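Secreted protein (PDB 5LXZ) probably oxidises its substrates at a copper-radical centre, as a secreted member of the AA5 (galactose oxidase-like) family with a Kelch beta-propeller. Local coordinates at residues A[222-227]-A[243-248]; A[260-265]-A[297-302]. The protein carries 1 engineered substitution. All blocks are in the same frame, centred on the assembly; numbering follows the deposited sequence.

Contact 1 (A[222-227]-A[243-248]); sequences GIRDAF and HEARAY. Engineered in segment 243-248: Ala247 (natural residue Trp). With CU (copper (II) ion), chain B.
With CG set beside its backbone N and anti to its carbonyl carbon (chi1 -60°), and the chain fully extended from there to NE, Arg224 lies across the backbone of Glu244 and Ala245. Arg224 CG rests 3.5 Å from Ala245 N. Ala245 CB sits over the centre of one guanidinium face, 4.1 Å above its plane. At the edge, Arg224 NE gives a hydrogen bond to His243 O (3.2 Å, 147°), with the oxygen in the guanidinium plane. Straighter is the bond Arg246 N to Ile223 O (2.9 Å, 170°), and Ala245 CA brings a CH...O contact to the same oxygen. The turn between two strands, 218-222 and 226-230, is thereby laid on the loop leading into the Kelch blade formed by strands 250-253 to 285-288. Gly222 fits tightly here, its CA 3.6 Å from Ala247 N. Ala247, an engineered residue in place of the natural tryptophan, sets its CB 3.8 Å from Gly222 CA. One residue on, Tyr248 OH binds the copper ion at 2.1 Å; a water, His461 and His548 are also ligands. On the far side, Arg246 forms a salt bridge with Glu277 and hydrogen bonds with Lys275 O and Ser263 O.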
loop_
_atom_site.group_PDB
_atom_site.type_symbol
_atom_site.label_atom_id
_atom_site.label_comp_id
_atom_site.label_asym_id
_atom_site.label_seq_id
_atom_site.Cartn_x
_atom_site.Cartn_y
_atom_site.Cartn_z
ATOM N N GLY A 222 8.577 7.092 12.407
ATOM C CA GLY A 222 7.381 6.269 12.703
ATOM C C GLY A 222 6.908 6.365 14.125
ATOM O O GLY A 222 7.643 6.792 15.025
ATOM N N ILE A 223 5.682 5.867 14.353
ATOM C CA ILE A 223 5.104 5.732 15.675
ATOM C C ILE A 223 4.567 4.303 15.889
ATOM O O ILE A 223 4.474 3.537 14.928
ATOM C CB ILE A 223 3.978 6.751 15.870
ATOM C CG1 ILE A 223 2.784 6.442 14.953
ATOM C CG2 ILE A 223 4.518 8.183 15.692
ATOM C CD1 ILE A 223 1.618 7.406 15.120
ATOM N N ARG A 224 4.303 3.957 17.147
ATOM C CA ARG A 224 3.877 2.623 17.540
ATOM C C ARG A 224 2.367 2.458 17.612
ATOM O O ARG A 224 1.895 1.334 17.780
ATOM C CB ARG A 224 4.457 2.254 18.896
ATOM C CG ARG A 224 5.963 2.261 18.935
ATOM C CD ARG A 224 6.549 1.899 20.309
ATOM N NE ARG A 224 8.002 1.911 20.127
ATOM C CZ ARG A 224 8.794 3.008 20.104
ATOM N NH1 ARG A 224 8.313 4.239 20.321
ATOM N NH2 ARG A 224 10.101 2.882 19.856
ATOM N N ASP A 225 1.621 3.554 17.547
ATOM C CA ASP A 225 0.200 3.565 17.838
ATOM C C ASP A 225 -0.594 2.565 17.026
ATOM O O ASP A 225 -0.333 2.399 15.823
ATOM C CB ASP A 225 -0.414 4.936 17.558
ATOM C CG ASP A 225 0.231 6.069 18.343
ATOM O OD1 ASP A 225 1.435 6.022 18.683
ATOM O OD2 ASP A 225 -0.491 7.072 18.581
ATOM N N ALA A 226 -1.591 1.961 17.638
ATOM C CA ALA A 226 -2.523 1.092 16.958
ATOM C C ALA A 226 -3.940 1.278 17.421
ATOM O O ALA A 226 -4.199 1.507 18.636
ATOM C CB ALA A 226 -2.117 -0.344 17.121
ATOM N N PHE A 227 -4.882 1.127 16.495
ATOM C CA PHE A 227 -6.291 1.301 16.806
ATOM C C PHE A 227 -7.092 0.260 16.037
ATOM O O PHE A 227 -6.636 -0.250 15.024
ATOM C CB PHE A 227 -6.778 2.678 16.318
ATOM C CG PHE A 227 -6.041 3.833 16.907
ATOM C CD1 PHE A 227 -4.843 4.266 16.370
ATOM C CD2 PHE A 227 -6.499 4.411 18.089
ATOM C CE1 PHE A 227 -4.137 5.312 16.947
ATOM C CE2 PHE A 227 -5.765 5.436 18.681
ATOM C CZ PHE A 227 -4.617 5.889 18.107
ATOM N N HIS A 243 5.235 -3.079 19.362
ATOM C CA HIS A 243 6.566 -2.957 19.956
ATOM C C HIS A 243 7.454 -2.011 19.172
ATOM O O HIS A 243 8.193 -1.210 19.739
ATOM C CB HIS A 243 7.200 -4.328 20.063
ATOM C CG HIS A 243 6.456 -5.251 20.967
ATOM N ND1 HIS A 243 6.669 -5.273 22.326
ATOM C CD2 HIS A 243 5.481 -6.146 20.723
ATOM C CE1 HIS A 243 5.857 -6.159 22.873
ATOM N NE2 HIS A 243 5.137 -6.712 21.922
ATOM N N GLU A 244 7.407 -2.123 17.838
ATOM C CA GLU A 244 8.189 -1.284 16.953
ATOM C C GLU A 244 7.403 -0.085 16.457
ATOM O O GLU A 244 6.235 -0.198 16.120
ATOM C CB GLU A 244 8.642 -2.076 15.740
ATOM C CG GLU A 244 9.526 -3.262 16.054
ATOM C CD GLU A 244 10.913 -2.858 16.534
ATOM O OE1 GLU A 244 11.470 -1.857 16.018
ATOM O OE2 GLU A 244 11.478 -3.569 17.412
ATOM N N ALA A 245 8.056 1.069 16.402
ATOM C CA ALA A 245 7.538 2.226 15.696
ATOM C C ALA A 245 7.665 1.934 14.203
ATOM O O ALA A 245 8.701 1.430 13.763
ATOM C CB ALA A 245 8.336 3.445 16.068
ATOM N N ARG A 246 6.599 2.210 13.448
ATOM C CA ARG A 246 6.580 1.892 12.025
ATOM C C ARG A 246 5.808 2.936 11.251
ATOM O O ARG A 246 4.609 3.059 11.409
ATOM C CB ARG A 246 5.943 0.521 11.760
ATOM C CG ARG A 246 6.510 -0.645 12.569
ATOM C CD ARG A 246 5.659 -1.882 12.249
ATOM N NE ARG A 246 6.020 -2.965 13.134
ATOM C CZ ARG A 246 6.988 -3.859 12.912
ATOM N NH1 ARG A 246 7.663 -3.901 11.793
ATOM N NH2 ARG A 246 7.286 -4.786 13.821
ATOM N N ALA A 247 6.514 3.684 10.407
ATOM C CA ALA A 247 5.912 4.417 9.311
ATOM C C ALA A 247 5.975 3.529 8.097
ATOM O O ALA A 247 7.051 3.075 7.700
ATOM C CB ALA A 247 6.637 5.733 9.012
ATOM N N TYR A 248 4.815 3.286 7.481
ATOM C CA TYR A 248 4.668 2.497 6.244
ATOM C C TYR A 248 4.802 0.975 6.435
ATOM O O TYR A 248 5.425 0.273 5.624
ATOM C CB TYR A 248 5.650 2.918 5.162
ATOM C CG TYR A 248 5.480 4.236 4.526
ATOM C CD1 TYR A 248 4.502 5.148 4.912
ATOM C CD2 TYR A 248 6.296 4.530 3.451
ATOM C CE1 TYR A 248 4.396 6.351 4.252
ATOM C CE2 TYR A 248 6.205 5.721 2.821
ATOM C CZ TYR A 248 5.261 6.619 3.211
ATOM O OH TYR A 248 5.235 7.770 2.494
HETATM CU CU CU B . 3.413 8.327 1.709
HETATM O O HOH W 1 4.707 9.883 2.533
#

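Contact 2 (A[260-265]-A[297-302]); sequences LSVSGL and TYPALF
Ser263 OG makes its hydrogen bond to Phe295 O, just ahead of segment 297-302, and a weak one to Pro296 O. This hydroxyl, anti to its own backbone N (chi1 -164°), therefore reaches the chain that leads into Thr297, and OG lies 3.6 Å from Thr297 N without bonding to it. No hydrogen bond joins the two segments themselves, which run nearly antiparallel where they touch; apolar packing does the rest. Val262 turns both methyls across: CG1, anti to the backbone N (chi1 -177°), comes within 4.1 Å of Pro299 CG, while CG2 meets Leu301 CD1 at 3.7 Å. Leu301 CD1 also lies against Val262 CB, so one leucine methyl touches the valine at its branch point as well as at its methyls. At the other end Thr297 CG2 rests 4.0 Å from Gly264 CA, and Thr297 OG1 is hydrogen-bonded to Gly317 O. Such wholly buried packing joins consecutive Kelch blades close to the metal site: Tyr298, next to Thr297, stacks its ring on copper-binding Tyr248. Strand 259-262 belongs to the sheet 250-253 to 285-288 and strand 301-303 to the sheet 301-303 to 337-339, where Leu301 also packs on Ile309 and Tyr311, while Val262 reaches Trp330 of strand 328-330.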
loop_
_atom_site.group_PDB
_atom_site.type_symbol
_atom_site.label_atom_id
_atom_site.label_comp_id
_atom_site.label_asym_id
_atom_site.label_seq_id
_atom_site.Cartn_x
_atom_site.Cartn_y
_atom_site.Cartn_z
ATOM N N LEU A 260 -0.132 -9.958 10.856
ATOM C CA LEU A 260 1.289 -9.757 10.801
ATOM C C LEU A 260 1.595 -8.310 10.404
ATOM O O LEU A 260 1.099 -7.838 9.382
ATOM C CB LEU A 260 1.896 -10.750 9.834
ATOM C CG LEU A 260 3.417 -10.706 9.656
ATOM C CD1 LEU A 260 4.152 -11.216 10.857
ATOM C CD2 LEU A 260 3.768 -11.540 8.453
ATOM N N SER A 261 2.478 -7.673 11.144
ATOM C CA SER A 261 2.982 -6.330 10.817
ATOM C C SER A 261 4.455 -6.432 10.435
ATOM O O SER A 261 5.251 -7.003 11.184
ATOM C CB SER A 261 2.784 -5.420 11.969
ATOM O OG SER A 261 3.283 -4.156 11.622
ATOM N N VAL A 262 4.762 -5.930 9.238
ATOM C CA VAL A 262 6.062 -6.052 8.614
ATOM C C VAL A 262 6.581 -4.708 8.182
ATOM O O VAL A 262 5.877 -3.914 7.533
ATOM C CB VAL A 262 5.986 -6.983 7.396
ATOM C CG1 VAL A 262 7.316 -7.204 6.734
ATOM C CG2 VAL A 262 5.432 -8.328 7.850
ATOM N N SER A 263 7.860 -4.513 8.475
ATOM C CA SER A 263 8.628 -3.382 7.955
ATOM C C SER A 263 8.171 -2.056 8.528
ATOM O O SER A 263 7.606 -1.998 9.614
ATOM C CB SER A 263 8.691 -3.417 6.417
ATOM O OG SER A 263 9.739 -2.529 5.954
ATOM N N GLY A 264 8.491 -0.977 7.836
ATOM C CA GLY A 264 8.277 0.371 8.277
ATOM C C GLY A 264 9.572 1.067 8.690
ATOM O O GLY A 264 10.618 0.443 8.800
ATOM N N LEU A 265 9.494 2.366 8.806
ATOM C CA LEU A 265 10.585 3.177 9.329
ATOM C C LEU A 265 10.366 3.372 10.803
ATOM O O LEU A 265 9.270 3.696 11.253
ATOM C CB LEU A 265 10.644 4.519 8.614
ATOM C CG LEU A 265 10.779 4.449 7.096
ATOM C CD1 LEU A 265 10.775 5.874 6.544
ATOM C CD2 LEU A 265 12.056 3.745 6.727
ATOM N N THR A 297 9.420 -1.021 2.730
ATOM C CA THR A 297 8.127 -0.589 3.276
ATOM C C THR A 297 6.980 -0.952 2.366
ATOM O O THR A 297 7.151 -1.225 1.184
ATOM C CB THR A 297 8.109 0.923 3.528
ATOM O OG1 THR A 297 8.192 1.617 2.277
ATOM C CG2 THR A 297 9.195 1.321 4.483
ATOM N N TYR A 298 5.781 -0.999 2.936
ATOM C CA TYR A 298 4.574 -1.469 2.275
ATOM C C TYR A 298 4.842 -2.664 1.359
ATOM O O TYR A 298 4.408 -2.670 0.177
ATOM C CB TYR A 298 3.821 -0.345 1.543
ATOM C CG TYR A 298 3.165 0.673 2.433
ATOM C CD1 TYR A 298 2.338 0.288 3.466
ATOM C CD2 TYR A 298 3.331 2.044 2.223
ATOM C CE1 TYR A 298 1.718 1.216 4.269
ATOM C CE2 TYR A 298 2.734 2.981 3.031
ATOM C CZ TYR A 298 1.898 2.582 4.033
ATOM O OH TYR A 298 1.299 3.565 4.801
ATOM N N PRO A 299 5.480 -3.716 1.867
ATOM C CA PRO A 299 5.646 -4.900 1.029
ATOM C C PRO A 299 4.310 -5.509 0.708
ATOM O O PRO A 299 3.457 -5.640 1.558
ATOM C CB PRO A 299 6.498 -5.846 1.864
ATOM C CG PRO A 299 6.145 -5.427 3.282
ATOM C CD PRO A 299 5.922 -3.950 3.261
ATOM N N ALA A 300 4.085 -5.886 -0.544
ATOM C CA ALA A 300 2.824 -6.494 -0.929
ATOM C C ALA A 300 2.803 -7.961 -0.545
ATOM O O ALA A 300 3.368 -8.788 -1.251
ATOM C CB ALA A 300 2.599 -6.316 -2.416
ATOM N N LEU A 301 2.161 -8.262 0.586
ATOM C CA LEU A 301 2.205 -9.579 1.219
ATOM C C LEU A 301 0.790 -10.157 1.275
ATOM O O LEU A 301 -0.066 -9.608 1.965
ATOM C CB LEU A 301 2.742 -9.470 2.635
ATOM C CG LEU A 301 4.150 -8.903 2.768
ATOM C CD1 LEU A 301 4.515 -8.751 4.246
ATOM C CD2 LEU A 301 5.182 -9.787 2.090
ATOM N N PHE A 302 0.597 -11.288 0.625
ATOM C CA PHE A 302 -0.743 -11.886 0.505
ATOM C C PHE A 302 -0.747 -13.290 1.081
ATOM O O PHE A 302 0.158 -14.081 0.811
ATOM C CB PHE A 302 -1.131 -11.990 -0.960
ATOM C CG PHE A 302 -1.432 -10.654 -1.615
ATOM C CD1 PHE A 302 -0.431 -9.852 -2.083
ATOM C CD2 PHE A 302 -2.730 -10.217 -1.744
ATOM C CE1 PHE A 302 -0.726 -8.624 -2.657
ATOM C CE2 PHE A 302 -3.030 -9.020 -2.334
ATOM C CZ PHE A 302 -2.019 -8.208 -2.762
#

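From the N terminus, the chain first closes a loop at contact 1: after the turn at 222-227 it runs through the rest of strand 226-230 and through strand 235-238, then returns at 243-248. Contact 2 opens only afterwards, with strand 259-262, and closes across strands 277-280 and 285-288 when 297-302 arrives; the two loops lie in series, neither nested nor crossed. They meet in space, their centres about 12 Å apart. Leu265 N probably hydrogen-bonds to Ala247 O, and Tyr248 O packs on Thr297 CB at 3.5 Å. Segment 243-248 is thus shared ground, joining the sheet that holds 226-230 to two successive Kelch blades beside the copper ion.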